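Local structure of peptidoglycan D,D-transpeptidase MrdA (Pseudomonas aeruginosa, 7KIS) at residues 336-342 and 395-401. The protein probably catalyses the transpeptidation that cross-links peptidoglycan in cell wall synthesis, and binds penicillin and diazabicyclooctane inhibitors. Sequence-based numbering, arbitrary orientation.
Sequences AGLDAGV and KLGIDRL
Leu396 lays its two methyl branches against the small residues along one side of helix 330-340. Its CD2 meets Ala336 CB at 3.8 Å, while CD1 reaches Ala340 CB at 3.6 Å, one helical turn further on. CG stands anti to the backbone N (chi1 177°), which carries the fork toward the helix although the CB starts off at an angle to it. Alanine at both positions, with Gly337 beside them, keeps this helix surface low, and the CA atoms of Gly337 and Leu396 come within 6.1 Å. Leu401 CD1 and Phe404 of helix 398-407 add to the apolar cover of Ala336.

Past the helix end, Gly341 takes a positive phi (93°), a backbone shape that glycine adopts easily, and the chain turns to bring Val342 against Lys395. The CB atoms of these two pack at 4.0 Å, and the beta-branched valine sets CG1 beside both Lys395 O and Arg400 NH2. Lysine suits this rim: its aliphatic part lies against Val342 while its ammonium pairs with Asp391.

Arg400 bends at chi3 (-55°) and grips Leu396 O side-on, through NE at 2.9 Å and NH2 at 3.0 Å. Both bonds are bent, with the oxygen close to the guanidinium plane; Ala340 CB sits over one face, 4.0 Å from Arg400 CZ. The arginine thus spans the joint at Gly397, also at positive phi, between helices 386-396 and 398-407.

Within the transpeptidase domain, then, a helix end and its following turn dock through apolar and van der Waals contacts, while the arginine's hydrogen bonds probably help hold the joint beneath Ala340 and Val342.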
loop_
_atom_site.group_PDB
_atom_site.type_symbol
_atom_site.label_atom_id
_atom_site.label_comp_id
_atom_site.label_asym_id
_atom_site.label_seq_id
_atom_site.Cartn_x
_atom_site.Cartn_y
_atom_site.Cartn_z
ATOM N N ALA A 336 -19.811 -0.526 -4.545
ATOM C CA ALA A 336 -20.392 -1.862 -4.618
ATOM C C ALA A 336 -21.913 -1.801 -4.577
ATOM O O ALA A 336 -22.590 -2.520 -5.321
ATOM C CB ALA A 336 -19.857 -2.733 -3.484
ATOM N N GLY A 337 -22.467 -0.948 -3.712
ATOM C CA GLY A 337 -23.912 -0.806 -3.656
ATOM C C GLY A 337 -24.468 -0.033 -4.836
ATOM O O GLY A 337 -25.530 -0.374 -5.366
ATOM N N LEU A 338 -23.766 1.022 -5.256
ATOM C CA LEU A 338 -24.222 1.808 -6.399
ATOM C C LEU A 338 -24.228 0.969 -7.670
ATOM O O LEU A 338 -25.105 1.129 -8.527
ATOM C CB LEU A 338 -23.340 3.046 -6.574
ATOM C CG LEU A 338 -23.574 4.213 -5.610
ATOM C CD1 LEU A 338 -22.388 5.165 -5.625
ATOM C CD2 LEU A 338 -24.857 4.955 -5.947
ATOM N N ASP A 339 -23.253 0.067 -7.809
ATOM C CA ASP A 339 -23.181 -0.771 -9.000
ATOM C C ASP A 339 -24.330 -1.770 -9.041
ATOM O O ASP A 339 -24.956 -1.961 -10.089
ATOM C CB ASP A 339 -21.836 -1.496 -9.047
ATOM C CG ASP A 339 -21.553 -2.120 -10.397
ATOM O OD1 ASP A 339 -21.531 -1.380 -11.403
ATOM O OD2 ASP A 339 -21.348 -3.352 -10.452
ATOM N N ALA A 340 -24.619 -2.421 -7.912
ATOM C CA ALA A 340 -25.701 -3.397 -7.869
ATOM C C ALA A 340 -27.070 -2.757 -8.057
ATOM O O ALA A 340 -28.009 -3.444 -8.472
ATOM C CB ALA A 340 -25.666 -4.167 -6.550
ATOM N N GLY A 341 -27.208 -1.468 -7.759
ATOM C CA GLY A 341 -28.486 -0.797 -7.847
ATOM C C GLY A 341 -29.276 -0.763 -6.558
ATOM O O GLY A 341 -30.395 -0.232 -6.552
ATOM N N VAL A 342 -28.736 -1.310 -5.468
ATOM C CA VAL A 342 -29.439 -1.289 -4.192
ATOM C C VAL A 342 -29.486 0.112 -3.596
ATOM O O VAL A 342 -30.360 0.403 -2.772
ATOM C CB VAL A 342 -28.787 -2.285 -3.216
ATOM C CG1 VAL A 342 -28.799 -3.682 -3.813
ATOM C CG2 VAL A 342 -27.365 -1.867 -2.890
ATOM N N LYS A 395 -28.548 -4.627 2.143
ATOM C CA LYS A 395 -29.272 -4.773 0.886
ATOM C C LYS A 395 -28.405 -5.324 -0.236
ATOM O O LYS A 395 -28.945 -5.707 -1.280
ATOM C CB LYS A 395 -29.865 -3.428 0.462
ATOM C CG LYS A 395 -30.863 -2.857 1.449
ATOM C CD LYS A 395 -31.730 -1.797 0.797
ATOM C CE LYS A 395 -31.038 -0.446 0.788
ATOM N NZ LYS A 395 -31.577 0.445 1.850
ATOM N N LEU A 396 -27.092 -5.388 -0.047
ATOM C CA LEU A 396 -26.181 -5.864 -1.077
ATOM C C LEU A 396 -25.851 -7.343 -0.936
ATOM O O LEU A 396 -25.775 -8.055 -1.940
ATOM C CB LEU A 396 -24.882 -5.050 -1.039
ATOM C CG LEU A 396 -23.747 -5.435 -1.992
ATOM C CD1 LEU A 396 -24.133 -5.142 -3.432
ATOM C CD2 LEU A 396 -22.464 -4.702 -1.628
ATOM N N GLY A 397 -25.639 -7.816 0.281
ATOM C CA GLY A 397 -25.283 -9.205 0.470
ATOM C C GLY A 397 -23.786 -9.402 0.376
ATOM O O GLY A 397 -23.086 -8.734 -0.388
ATOM N N ILE A 398 -23.283 -10.361 1.161
ATOM C CA ILE A 398 -21.838 -10.603 1.183
ATOM C C ILE A 398 -21.378 -11.326 -0.074
ATOM O O ILE A 398 -20.201 -11.271 -0.429
ATOM C CB ILE A 398 -21.424 -11.371 2.459
ATOM C CG1 ILE A 398 -19.927 -11.209 2.686
ATOM C CG2 ILE A 398 -21.783 -12.841 2.342
ATOM C CD1 ILE A 398 -19.431 -9.801 2.462
ATOM N N ASP A 399 -22.295 -11.994 -0.765
ATOM C CA ASP A 399 -21.933 -12.664 -2.008
ATOM C C ASP A 399 -21.478 -11.662 -3.064
ATOM O O ASP A 399 -20.480 -11.885 -3.761
ATOM C CB ASP A 399 -23.115 -13.486 -2.526
ATOM C CG ASP A 399 -23.344 -14.766 -1.739
ATOM O OD1 ASP A 399 -22.358 -15.351 -1.239
ATOM O OD2 ASP A 399 -24.504 -15.206 -1.647
ATOM N N ARG A 400 -22.207 -10.559 -3.203
ATOM C CA ARG A 400 -21.865 -9.536 -4.176
ATOM C C ARG A 400 -20.970 -8.454 -3.585
ATOM O O ARG A 400 -20.436 -7.631 -4.338
ATOM C CB ARG A 400 -23.132 -8.885 -4.736
ATOM C CG ARG A 400 -24.130 -9.845 -5.355
ATOM C CD ARG A 400 -25.361 -9.101 -5.865
ATOM N NE ARG A 400 -25.994 -8.291 -4.826
ATOM C CZ ARG A 400 -27.119 -7.603 -4.994
ATOM N NH1 ARG A 400 -27.744 -7.624 -6.164
ATOM N NH2 ARG A 400 -27.625 -6.895 -3.994
ATOM N N LEU A 401 -20.785 -8.443 -2.260
ATOM C CA LEU A 401 -19.838 -7.525 -1.634
ATOM C C LEU A 401 -18.413 -8.054 -1.743
ATOM O O LEU A 401 -17.517 -7.349 -2.220
ATOM C CB LEU A 401 -20.217 -7.272 -0.169
ATOM C CG LEU A 401 -19.262 -6.407 0.664
ATOM C CD1 LEU A 401 -19.072 -5.054 -0.003
ATOM C CD2 LEU A 401 -19.781 -6.226 2.086
#